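Local coordinates for putidaredoxin reductase (Pseudomonas putida, PDB 1Q1R), which probably carries electrons from NADH by way of its FAD to putidaredoxin, which feeds the cytochrome P450cam monooxygenase, at residues V302-A305 and L306-R310; G22-A25 and S26-G30; H271-T274 and S275-I279; F288-Q291 and L292-R295. All coordinates share one frame; numbering follows the deposited sequence.

Interaction 1. Residues V302-A305 and L306-R310. With FAD (flavin-adenine dinucleotide), chain C.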
loop_
_atom_site.group_PDB
_atom_site.type_symbol
_atom_site.label_atom_id
_atom_site.label_comp_id
_atom_site.label_asym_id
_atom_site.label_seq_id
_atom_site.Cartn_x
_atom_site.Cartn_y
_atom_site.Cartn_z
ATOM N N VAL A 302 -0.950 -4.716 -1.777
ATOM C CA VAL A 302 -0.389 -6.017 -2.094
ATOM C C VAL A 302 -1.174 -6.636 -3.250
ATOM O O VAL A 302 -0.591 -7.080 -4.237
ATOM C CB VAL A 302 -0.433 -6.962 -0.868
ATOM C CG1 VAL A 302 -0.223 -8.411 -1.309
ATOM C CG2 VAL A 302 0.650 -6.558 0.130
ATOM N N PRO A 303 -2.512 -6.657 -3.153
ATOM C CA PRO A 303 -3.278 -7.250 -4.256
ATOM C C PRO A 303 -2.950 -6.597 -5.598
ATOM O O PRO A 303 -2.828 -7.281 -6.617
ATOM C CB PRO A 303 -4.728 -7.024 -3.830
ATOM C CG PRO A 303 -4.635 -7.106 -2.321
ATOM C CD PRO A 303 -3.404 -6.258 -2.050
ATOM N N ASN A 304 -2.790 -5.279 -5.596
ATOM C CA ASN A 304 -2.475 -4.569 -6.828
ATOM C C ASN A 304 -1.124 -5.009 -7.389
ATOM O O ASN A 304 -0.985 -5.241 -8.593
ATOM C CB ASN A 304 -2.477 -3.058 -6.587
ATOM C CG ASN A 304 -2.156 -2.271 -7.844
ATOM O OD1 ASN A 304 -1.124 -1.596 -7.925
ATOM N ND2 ASN A 304 -3.034 -2.361 -8.838
ATOM N N ALA A 305 -0.128 -5.137 -6.518
ATOM C CA ALA A 305 1.198 -5.554 -6.960
ATOM C C ALA A 305 1.152 -6.965 -7.531
ATOM O O ALA A 305 1.769 -7.248 -8.558
ATOM C CB ALA A 305 2.190 -5.495 -5.795
ATOM N N LEU A 306 0.422 -7.853 -6.865
ATOM C CA LEU A 306 0.318 -9.232 -7.325
ATOM C C LEU A 306 -0.359 -9.298 -8.697
ATOM O O LEU A 306 0.154 -9.931 -9.622
ATOM C CB LEU A 306 -0.463 -10.070 -6.308
ATOM C CG LEU A 306 0.179 -10.201 -4.919
ATOM C CD1 LEU A 306 -0.750 -10.963 -3.970
ATOM C CD2 LEU A 306 1.510 -10.919 -5.048
ATOM N N GLU A 307 -1.503 -8.634 -8.821
ATOM C CA GLU A 307 -2.249 -8.622 -10.076
ATOM C C GLU A 307 -1.398 -8.071 -11.219
ATOM O O GLU A 307 -1.262 -8.710 -12.263
ATOM C CB GLU A 307 -3.528 -7.793 -9.920
ATOM C CG GLU A 307 -4.297 -7.574 -11.221
ATOM C CD GLU A 307 -5.618 -6.852 -11.018
ATOM O OE1 GLU A 307 -5.674 -5.920 -10.189
ATOM O OE2 GLU A 307 -6.601 -7.206 -11.699
ATOM N N GLN A 308 -0.809 -6.896 -11.013
ATOM C CA GLN A 308 0.023 -6.284 -12.041
ATOM C C GLN A 308 1.257 -7.121 -12.372
ATOM O O GLN A 308 1.626 -7.260 -13.538
ATOM C CB GLN A 308 0.444 -4.870 -11.621
ATOM C CG GLN A 308 -0.715 -3.891 -11.568
ATOM C CD GLN A 308 -0.279 -2.440 -11.419
ATOM O OE1 GLN A 308 -1.115 -1.546 -11.293
ATOM N NE2 GLN A 308 1.028 -2.199 -11.438
ATOM N N ALA A 309 1.889 -7.685 -11.350
ATOM C CA ALA A 309 3.081 -8.501 -11.563
ATOM C C ALA A 309 2.749 -9.768 -12.351
ATOM O O ALA A 309 3.533 -10.218 -13.188
ATOM C CB ALA A 309 3.713 -8.864 -10.219
ATOM N N ARG A 310 1.587 -10.347 -12.080
ATOM C CA ARG A 310 1.179 -11.553 -12.784
ATOM C C ARG A 310 0.822 -11.251 -14.240
ATOM O O ARG A 310 1.064 -12.068 -15.128
ATOM C CB ARG A 310 0.008 -12.212 -12.046
ATOM C CG ARG A 310 0.487 -12.987 -10.826
ATOM C CD ARG A 310 -0.569 -13.175 -9.751
ATOM N NE ARG A 310 0.020 -13.818 -8.576
ATOM C CZ ARG A 310 -0.597 -13.979 -7.410
ATOM N NH1 ARG A 310 -1.841 -13.544 -7.247
ATOM N NH2 ARG A 310 0.032 -14.577 -6.403
HETATM P PA FAD C . 8.326 -1.184 -2.789
HETATM O O1A FAD C . 8.599 0.218 -2.393
HETATM O O2A FAD C . 7.959 -2.158 -1.736
HETATM O O5B FAD C . 9.589 -1.769 -3.583
HETATM C C5B FAD C . 10.355 -0.962 -4.484
HETATM C C4B FAD C . 11.851 -1.230 -4.240
HETATM O O4B FAD C . 12.640 -0.733 -5.379
HETATM C C3B FAD C . 12.355 -0.459 -3.011
HETATM O O3B FAD C . 13.315 -1.263 -2.312
HETATM C C2B FAD C . 13.050 0.735 -3.617
HETATM O O2B FAD C . 14.073 1.215 -2.739
HETATM C C1B FAD C . 13.679 0.120 -4.851
HETATM N N9A FAD C . 14.168 1.113 -5.847
HETATM C C8A FAD C . 13.541 2.234 -6.245
HETATM N N7A FAD C . 14.313 2.872 -7.135
HETATM C C5A FAD C . 15.421 2.155 -7.300
HETATM C C6A FAD C . 16.569 2.317 -8.080
HETATM N N6A FAD C . 16.705 3.385 -8.863
HETATM N N1A FAD C . 17.548 1.380 -8.023
HETATM C C2A FAD C . 17.430 0.306 -7.230
HETATM N N3A FAD C . 16.337 0.135 -6.472
HETATM C C4A FAD C . 15.328 1.040 -6.491
HETATM N N1 FAD C . -0.826 -3.397 1.348
HETATM C C2 FAD C . -1.967 -4.191 1.519
HETATM O O2 FAD C . -2.604 -4.570 0.537
HETATM N N3 FAD C . -2.366 -4.559 2.816
HETATM C C4 FAD C . -1.615 -4.134 3.937
HETATM O O4 FAD C . -1.951 -4.500 5.062
HETATM C C4X FAD C . -0.473 -3.335 3.763
HETATM N N5 FAD C . 0.288 -2.963 4.833
HETATM C C5X FAD C . 1.443 -2.249 4.693
HETATM C C6 FAD C . 2.214 -1.910 5.824
HETATM C C7 FAD C . 3.423 -1.193 5.677
HETATM C C7M FAD C . 4.228 -0.805 6.932
HETATM C C8 FAD C . 3.867 -0.818 4.383
HETATM C C8M FAD C . 5.189 -0.060 4.181
HETATM C C9 FAD C . 3.097 -1.155 3.257
HETATM C C9A FAD C . 1.886 -1.867 3.405
HETATM N N10 FAD C . 1.103 -2.230 2.276
HETATM C C10 FAD C . -0.081 -2.974 2.463
HETATM C "C1'" FAD C . 1.518 -1.819 0.900
HETATM C "C2'" FAD C . 2.161 -2.991 0.156
HETATM O "O2'" FAD C . 3.148 -3.595 0.999
HETATM C "C3'" FAD C . 2.808 -2.523 -1.160
HETATM O "O3'" FAD C . 1.826 -1.830 -1.942
HETATM C "C4'" FAD C . 3.351 -3.718 -1.954
HETATM O "O4'" FAD C . 4.323 -4.411 -1.168
HETATM C "C5'" FAD C . 4.003 -3.289 -3.280
HETATM O "O5'" FAD C . 5.249 -2.600 -3.080
HETATM P P FAD C . 6.211 -2.350 -4.354
HETATM O O1P FAD C . 7.026 -3.565 -4.560
HETATM O O2P FAD C . 5.363 -1.885 -5.474
HETATM O O3P FAD C . 7.147 -1.104 -3.901
HETATM O O HOH W 1 -5.625 -3.171 -8.578
#

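Interaction 2. Residues G22-A25 and S26-G30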
loop_
_atom_site.group_PDB
_atom_site.type_symbol
_atom_site.label_atom_id
_atom_site.label_comp_id
_atom_site.label_asym_id
_atom_site.label_seq_id
_atom_site.Cartn_x
_atom_site.Cartn_y
_atom_site.Cartn_z
ATOM N N GLY A 22 7.232 -14.940 -11.202
ATOM C CA GLY A 22 6.090 -15.196 -12.060
ATOM C C GLY A 22 6.598 -15.525 -13.450
ATOM O O GLY A 22 6.114 -16.446 -14.111
ATOM N N LEU A 23 7.592 -14.760 -13.881
ATOM C CA LEU A 23 8.217 -14.931 -15.182
ATOM C C LEU A 23 8.740 -16.357 -15.335
ATOM O O LEU A 23 8.415 -17.050 -16.297
ATOM C CB LEU A 23 9.368 -13.936 -15.316
ATOM C CG LEU A 23 9.443 -13.017 -16.534
ATOM C CD1 LEU A 23 8.062 -12.579 -16.972
ATOM C CD2 LEU A 23 10.301 -11.813 -16.174
ATOM N N ARG A 24 9.543 -16.795 -14.371
ATOM C CA ARG A 24 10.117 -18.133 -14.407
ATOM C C ARG A 24 9.061 -19.219 -14.218
ATOM O O ARG A 24 9.302 -20.390 -14.510
ATOM C CB ARG A 24 11.194 -18.274 -13.328
ATOM C CG ARG A 24 12.074 -19.492 -13.510
ATOM C CD ARG A 24 12.933 -19.352 -14.758
ATOM N NE ARG A 24 14.091 -18.492 -14.535
ATOM C CZ ARG A 24 14.851 -17.994 -15.505
ATOM N NH1 ARG A 24 14.574 -18.260 -16.773
ATOM N NH2 ARG A 24 15.903 -17.245 -15.205
ATOM N N ALA A 25 7.889 -18.827 -13.729
ATOM C CA ALA A 25 6.807 -19.776 -13.506
ATOM C C ALA A 25 5.959 -19.943 -14.763
ATOM O O ALA A 25 5.348 -20.990 -14.975
ATOM C CB ALA A 25 5.936 -19.310 -12.348
ATOM N N SER A 26 5.931 -18.905 -15.593
ATOM C CA SER A 26 5.155 -18.930 -16.825
ATOM C C SER A 26 5.940 -19.465 -18.021
ATOM O O SER A 26 5.485 -19.370 -19.159
ATOM C CB SER A 26 4.625 -17.531 -17.138
ATOM O OG SER A 26 3.702 -17.112 -16.150
ATOM N N GLY A 27 7.126 -20.013 -17.762
ATOM C CA GLY A 27 7.922 -20.578 -18.837
ATOM C C GLY A 27 9.031 -19.729 -19.429
ATOM O O GLY A 27 9.513 -20.024 -20.522
ATOM N N TRP A 28 9.443 -18.680 -18.728
ATOM C CA TRP A 28 10.512 -17.824 -19.227
ATOM C C TRP A 28 11.839 -18.577 -19.123
ATOM O O TRP A 28 12.167 -19.127 -18.073
ATOM C CB TRP A 28 10.553 -16.524 -18.421
ATOM C CG TRP A 28 11.588 -15.541 -18.876
ATOM C CD1 TRP A 28 12.874 -15.443 -18.435
ATOM C CD2 TRP A 28 11.416 -14.506 -19.852
ATOM N NE1 TRP A 28 13.516 -14.409 -19.071
ATOM C CE2 TRP A 28 12.645 -13.817 -19.947
ATOM C CE3 TRP A 28 10.344 -14.095 -20.655
ATOM C CZ2 TRP A 28 12.833 -12.735 -20.813
ATOM C CZ3 TRP A 28 10.532 -13.019 -21.519
ATOM C CH2 TRP A 28 11.769 -12.352 -21.589
ATOM N N GLU A 29 12.589 -18.607 -20.224
ATOM C CA GLU A 29 13.872 -19.314 -20.284
ATOM C C GLU A 29 15.084 -18.391 -20.243
ATOM O O GLU A 29 16.192 -18.828 -19.932
ATOM C CB GLU A 29 13.943 -20.162 -21.558
ATOM C CG GLU A 29 12.985 -21.345 -21.592
ATOM C CD GLU A 29 13.438 -22.489 -20.701
ATOM O OE1 GLU A 29 13.556 -22.280 -19.473
ATOM O OE2 GLU A 29 13.676 -23.597 -21.233
ATOM N N GLY A 30 14.873 -17.121 -20.567
ATOM C CA GLY A 30 15.966 -16.168 -20.566
ATOM C C GLY A 30 16.504 -15.871 -19.179
ATOM O O GLY A 30 16.126 -16.517 -18.201
#

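Interaction 3. Residues H271-T274 and S275-I279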
loop_
_atom_site.group_PDB
_atom_site.type_symbol
_atom_site.label_atom_id
_atom_site.label_comp_id
_atom_site.label_asym_id
_atom_site.label_seq_id
_atom_site.Cartn_x
_atom_site.Cartn_y
_atom_site.Cartn_z
ATOM N N HIS A 271 -0.992 -2.849 -21.797
ATOM C CA HIS A 271 -0.018 -3.932 -21.883
ATOM C C HIS A 271 1.132 -3.760 -20.894
ATOM O O HIS A 271 2.185 -4.384 -21.039
ATOM C CB HIS A 271 0.531 -4.050 -23.303
ATOM C CG HIS A 271 -0.507 -4.412 -24.315
ATOM N ND1 HIS A 271 -1.329 -3.478 -24.907
ATOM C CD2 HIS A 271 -0.890 -5.616 -24.805
ATOM C CE1 HIS A 271 -2.174 -4.090 -25.718
ATOM N NE2 HIS A 271 -1.929 -5.387 -25.674
ATOM N N MET A 272 0.913 -2.912 -19.890
ATOM C CA MET A 272 1.899 -2.651 -18.844
ATOM C C MET A 272 3.113 -1.864 -19.336
ATOM O O MET A 272 4.025 -1.573 -18.558
ATOM C CB MET A 272 2.368 -3.971 -18.217
ATOM C CG MET A 272 1.243 -4.870 -17.689
ATOM S SD MET A 272 0.077 -4.015 -16.598
ATOM C CE MET A 272 1.041 -3.897 -15.072
ATOM N N GLN A 273 3.114 -1.511 -20.618
ATOM C CA GLN A 273 4.223 -0.769 -21.215
ATOM C C GLN A 273 4.195 0.725 -20.916
ATOM O O GLN A 273 3.129 1.329 -20.812
ATOM C CB GLN A 273 4.219 -0.950 -22.733
ATOM C CG GLN A 273 4.248 -2.390 -23.205
ATOM C CD GLN A 273 4.063 -2.500 -24.709
ATOM O OE1 GLN A 273 4.877 -2.002 -25.483
ATOM N NE2 GLN A 273 2.985 -3.151 -25.126
ATOM N N THR A 274 5.377 1.318 -20.781
ATOM C CA THR A 274 5.493 2.751 -20.538
ATOM C C THR A 274 5.578 3.399 -21.920
ATOM O O THR A 274 5.288 2.753 -22.925
ATOM C CB THR A 274 6.786 3.096 -19.776
ATOM O OG1 THR A 274 7.915 2.778 -20.599
ATOM C CG2 THR A 274 6.874 2.302 -18.481
ATOM N N SER A 275 5.985 4.662 -21.974
ATOM C CA SER A 275 6.114 5.360 -23.250
ATOM C C SER A 275 7.051 4.562 -24.149
ATOM O O SER A 275 6.989 4.657 -25.377
ATOM C CB SER A 275 6.691 6.759 -23.032
ATOM O OG SER A 275 5.952 7.469 -22.055
ATOM N N ASP A 276 7.924 3.777 -23.522
ATOM C CA ASP A 276 8.887 2.952 -24.237
ATOM C C ASP A 276 8.431 1.500 -24.212
ATOM O O ASP A 276 8.272 0.905 -23.145
ATOM C CB ASP A 276 10.276 3.092 -23.598
ATOM C CG ASP A 276 11.340 2.263 -24.302
ATOM O OD1 ASP A 276 12.535 2.620 -24.196
ATOM O OD2 ASP A 276 10.994 1.253 -24.950
ATOM N N PRO A 277 8.219 0.911 -25.398
ATOM C CA PRO A 277 7.774 -0.470 -25.617
ATOM C C PRO A 277 8.496 -1.548 -24.813
ATOM O O PRO A 277 7.861 -2.467 -24.295
ATOM C CB PRO A 277 7.977 -0.658 -27.118
ATOM C CG PRO A 277 7.692 0.703 -27.656
ATOM C CD PRO A 277 8.437 1.592 -26.688
ATOM N N LEU A 278 9.817 -1.443 -24.715
ATOM C CA LEU A 278 10.599 -2.439 -23.991
ATOM C C LEU A 278 10.643 -2.194 -22.481
ATOM O O LEU A 278 11.199 -3.001 -21.737
ATOM C CB LEU A 278 12.034 -2.497 -24.542
ATOM C CG LEU A 278 12.274 -2.640 -26.054
ATOM C CD1 LEU A 278 11.458 -3.793 -26.620
ATOM C CD2 LEU A 278 11.902 -1.346 -26.747
ATOM N N ILE A 279 10.060 -1.088 -22.029
ATOM C CA ILE A 279 10.058 -0.763 -20.603
ATOM C C ILE A 279 8.654 -0.775 -20.001
ATOM O O ILE A 279 7.756 -0.073 -20.472
ATOM C CB ILE A 279 10.668 0.636 -20.338
ATOM C CG1 ILE A 279 12.067 0.734 -20.955
ATOM C CG2 ILE A 279 10.745 0.893 -18.833
ATOM C CD1 ILE A 279 12.664 2.131 -20.887
#

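Interaction 4. Residues F288-Q291 and L292-R295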
loop_
_atom_site.group_PDB
_atom_site.type_symbol
_atom_site.label_atom_id
_atom_site.label_comp_id
_atom_site.label_asym_id
_atom_site.label_seq_id
_atom_site.Cartn_x
_atom_site.Cartn_y
_atom_site.Cartn_z
ATOM N N PHE A 288 -1.977 3.503 -13.948
ATOM C CA PHE A 288 -2.606 2.816 -15.065
ATOM C C PHE A 288 -4.060 3.231 -15.235
ATOM O O PHE A 288 -4.647 3.867 -14.361
ATOM C CB PHE A 288 -2.525 1.308 -14.841
ATOM C CG PHE A 288 -3.334 0.827 -13.665
ATOM C CD1 PHE A 288 -4.600 0.279 -13.853
ATOM C CD2 PHE A 288 -2.836 0.936 -12.366
ATOM C CE1 PHE A 288 -5.359 -0.155 -12.761
ATOM C CE2 PHE A 288 -3.590 0.505 -11.267
ATOM C CZ PHE A 288 -4.850 -0.040 -11.469
ATOM N N HIS A 289 -4.640 2.860 -16.369
ATOM C CA HIS A 289 -6.030 3.195 -16.636
ATOM C C HIS A 289 -6.957 2.069 -16.195
ATOM O O HIS A 289 -6.863 0.943 -16.678
ATOM C CB HIS A 289 -6.230 3.493 -18.125
ATOM C CG HIS A 289 -7.639 3.856 -18.482
ATOM N ND1 HIS A 289 -8.593 2.913 -18.791
ATOM C CD2 HIS A 289 -8.265 5.056 -18.523
ATOM C CE1 HIS A 289 -9.750 3.516 -19.005
ATOM N NE2 HIS A 289 -9.578 4.815 -18.849
ATOM N N SER A 290 -7.836 2.375 -15.250
ATOM C CA SER A 290 -8.794 1.391 -14.766
ATOM C C SER A 290 -10.006 1.441 -15.682
ATOM O O SER A 290 -10.691 2.457 -15.742
ATOM C CB SER A 290 -9.236 1.722 -13.343
ATOM O OG SER A 290 -10.331 0.904 -12.956
ATOM N N GLN A 291 -10.266 0.359 -16.403
ATOM C CA GLN A 291 -11.420 0.335 -17.293
ATOM C C GLN A 291 -12.683 0.172 -16.457
ATOM O O GLN A 291 -13.762 0.621 -16.842
ATOM C CB GLN A 291 -11.279 -0.795 -18.321
ATOM C CG GLN A 291 -10.890 -2.135 -17.736
ATOM C CD GLN A 291 -10.268 -3.057 -18.772
ATOM O OE1 GLN A 291 -10.885 -3.374 -19.794
ATOM N NE2 GLN A 291 -9.034 -3.493 -18.514
ATOM N N LEU A 292 -12.534 -0.452 -15.295
ATOM C CA LEU A 292 -13.658 -0.653 -14.394
ATOM C C LEU A 292 -14.224 0.705 -13.972
ATOM O O LEU A 292 -15.440 0.880 -13.882
ATOM C CB LEU A 292 -13.203 -1.443 -13.165
ATOM C CG LEU A 292 -14.282 -1.894 -12.182
ATOM C CD1 LEU A 292 -15.337 -2.710 -12.921
ATOM C CD2 LEU A 292 -13.646 -2.718 -11.068
ATOM N N TYR A 293 -13.343 1.669 -13.723
ATOM C CA TYR A 293 -13.782 3.003 -13.324
ATOM C C TYR A 293 -13.518 4.040 -14.411
ATOM O O TYR A 293 -13.764 5.233 -14.220
ATOM C CB TYR A 293 -13.092 3.430 -12.027
ATOM C CG TYR A 293 -13.437 2.548 -10.853
ATOM C CD1 TYR A 293 -12.749 1.356 -10.625
ATOM C CD2 TYR A 293 -14.491 2.876 -10.003
ATOM C CE1 TYR A 293 -13.105 0.510 -9.579
ATOM C CE2 TYR A 293 -14.855 2.040 -8.957
ATOM C CZ TYR A 293 -14.161 0.859 -8.749
ATOM O OH TYR A 293 -14.533 0.023 -7.723
ATOM N N ASP A 294 -13.018 3.577 -15.551
ATOM C CA ASP A 294 -12.721 4.454 -16.677
ATOM C C ASP A 294 -11.938 5.698 -16.258
ATOM O O ASP A 294 -12.388 6.826 -16.472
ATOM C CB ASP A 294 -14.021 4.884 -17.371
ATOM C CG ASP A 294 -13.771 5.645 -18.665
ATOM O OD1 ASP A 294 -14.702 6.335 -19.138
ATOM O OD2 ASP A 294 -12.650 5.545 -19.214
ATOM N N ARG A 295 -10.777 5.490 -15.640
ATOM C CA ARG A 295 -9.925 6.600 -15.230
ATOM C C ARG A 295 -8.537 6.121 -14.822
ATOM O O ARG A 295 -8.334 4.939 -14.530
ATOM C CB ARG A 295 -10.562 7.403 -14.090
ATOM C CG ARG A 295 -10.568 6.747 -12.720
ATOM C CD ARG A 295 -10.838 7.810 -11.656
ATOM N NE ARG A 295 -10.925 7.265 -10.303
ATOM C CZ ARG A 295 -11.996 6.654 -9.806
ATOM N NH1 ARG A 295 -13.087 6.508 -10.549
ATOM N NH2 ARG A 295 -11.977 6.184 -8.565
#

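Interaction 1. Residues V302-A305 and L306-R310
Ala305 O takes the backbone N of Ala309 at 2.8 Å, the shortest of four successive helical bonds with which residues 302-305 receive the next turn of helix 302-316. The other three run from Leu306, Glu307 and Gln308 to Val302, Pro303 and Asn304. The bond between Leu306 N and Val302 O is nearly linear (166°). Along one flank of this turn, Val302 and Leu306 lie side by side and point the same way. Val302 CG1, anti to the backbone N (chi1 164°), packs at 3.7 Å on Leu306 CD1, while its other branch, CG2, lies at 3.7 Å from N1 of FAD. On another flank a water accepts a hydrogen bond from Asn304 ND2 at 2.7 Å and donates a longer one to Glu307 OE1; the other carboxylate oxygen of Glu307 binds the backbone N of Ala325. The first turn has spare N-H groups, and the one on Val302 is spent on the cofactor: Val302 N donates to FAD O2 at 2.8 Å, and Pro303 CD closes on the same oxygen. Farther along, Ala305 CB touches C5' of the ribityl chain at 3.8 Å. With the amino end of a helix aimed at the flavin C2 carbonyl, its dipole would probably stabilise negative charge gathering near N1 and O2 of the reduced flavin, as in relatives with the glutathione reductase fold.

Interaction 2. Residues G22-A25 and S26-G30
The indole of Trp28 has Leu23 CG over one face, 3.9 Å from the ring plane and nearer its border than its middle, and Arg24 NH1 at its edge near CD1. The guanidinium of Arg24 meets carbonyl oxygens at its own edge: NH1 donates to Gly30 O at 2.7 Å and to Trp28 O at 2.9 Å, both close to the guanidinium plane. This is the helix-to-strand passage of the Rossmann-type FAD-binding unit, joining helix 14-25 to strand 31-35. Past the helix end Trp28 N reaches back to Leu23 O at 3.1 Å, and Gly27, at positive phi (98°), makes the turn. Gly22 O accepts from both Ala25 N and Ser26 N as the last turn tightens. Arg24 reaches the loop because its chain folds back at its second and third torsions; NE binds Gln73 O, and NH2 binds Asn74 O, ahead of strand 75-78, besides a weak bond to Gly30 O. Leu23 and Trp28 pack on Val7 of strand 6-10 and Leu316 of helix 302-316. The two NH1 bonds differ in approach: NH1 lies in the carbonyl plane of Gly30 but 50° out of that of Trp28.

Interaction 3. Residues H271-T274 and S275-I279
Ser275 turns the chain directly after Thr274: its CB leads away from residues 271-274, though it still lies 3.7 Å from Thr274 C, and its hydroxyl binds the backbone N of Gln261. Asp276 comes next and works in two directions. Its OD2 accepts from Leu278 N at 3.0 Å, an Asx turn in which the donor meets the anti side of the oxygen, 33° out of the carboxylate plane. Its OD1 makes a salt bridge with Arg88, so both carboxylate oxygens are engaged. The carbonyl of the same residue receives Ile279 N at 2.9 Å, closing a type I beta turn from Asp276 to Ile279. Pro277, at the first corner of that turn, sets its carbonyl oxygen 3.8 Å from Gln273 CG, the aliphatic part of a side chain that reaches over from the earlier residues. Leu278 turns from this contact toward strand 105-108, where its backbone bonds to Leu106. Ile279 then brings the chain back: its O takes Thr274 N at 2.8 Å in a fairly straight bond (163°). Thr274 OG1 sits between its own backbone N and carbonyl carbon (chi1 65°), which puts the hydroxyl 2.9 Å from the same Ile279 O. That oxygen thus has the threonine's amide and hydroxyl beside it, while Ile279 CB packs at 3.5 Å against OG1. An Asx turn laid over a type I turn here delivers the chain into strand 279-281, an edge strand of the parallel sheet of the Rossmann-type FAD-binding domain.

Interaction 4. Residues F288-Q291 and L292-R295
Backbone bonds come first: Ser290 and Arg295 form an antiparallel hydrogen-bonded pair, with Ser290 N to Arg295 O at 2.7 Å and Arg295 N to Ser290 O at 3.0 Å. Asp294 and Arg295 both face Ser290, a G1 beta bulge with Asp294 at positive phi (48°), and so the hairpin joining strands 286-290 and 295-298 is closed. Among side-chain bonds, Ser290 OG accepts Tyr293 N at 3.2 Å inside the loop and is also bonded to Glu324, whose carboxylate takes Leu292 N and Gln291 NE2 as well. Across the bulge, His289 NE2 donates to Asp294 OD2 at 3.2 Å. The oxygen lies in the imidazole plane and offers its anti lone pair, while the ring and carboxylate planes stand 69° apart; the bond is bent (136°). Aromatic contacts complete the account. Tyr293 turns its ring edge to Ser290, CD1 coming 3.4 Å from OG, and its hydroxyl reaches Leu372 and Leu343. His289 meets Trp296 edge to face, with Arg295 O over one face of its ring. The Asp294 carboxylate would probably favour a protonated imidazole on His289, so this corner of the hairpin may be held partly by electrostatics.

Along the chain the order is interaction 2, 3, 4 and then 1. Helix 302-316, which carries interaction 1, is the common neighbour. Gln308 CB packs 3.6 Å from Met272 CE of interaction 3, and Asn304 ND2 lies 3.8 Å from Phe288 CE2 of interaction 4. Interaction 2 stays about 6 Å from interaction 1 at the nearest atoms, yet Leu23 and Trp28 meet the later turns of the same helix. Centres of interactions 2 and 4 are about 28 Å apart. Interactions 2 and 3 lead into strands 31-35 and 279-281 of one parallel sheet, interaction 4 closes a smaller mixed sheet, and interaction 1 brings the amino end of helix 302-316, which touches residues of the other three, to the flavin.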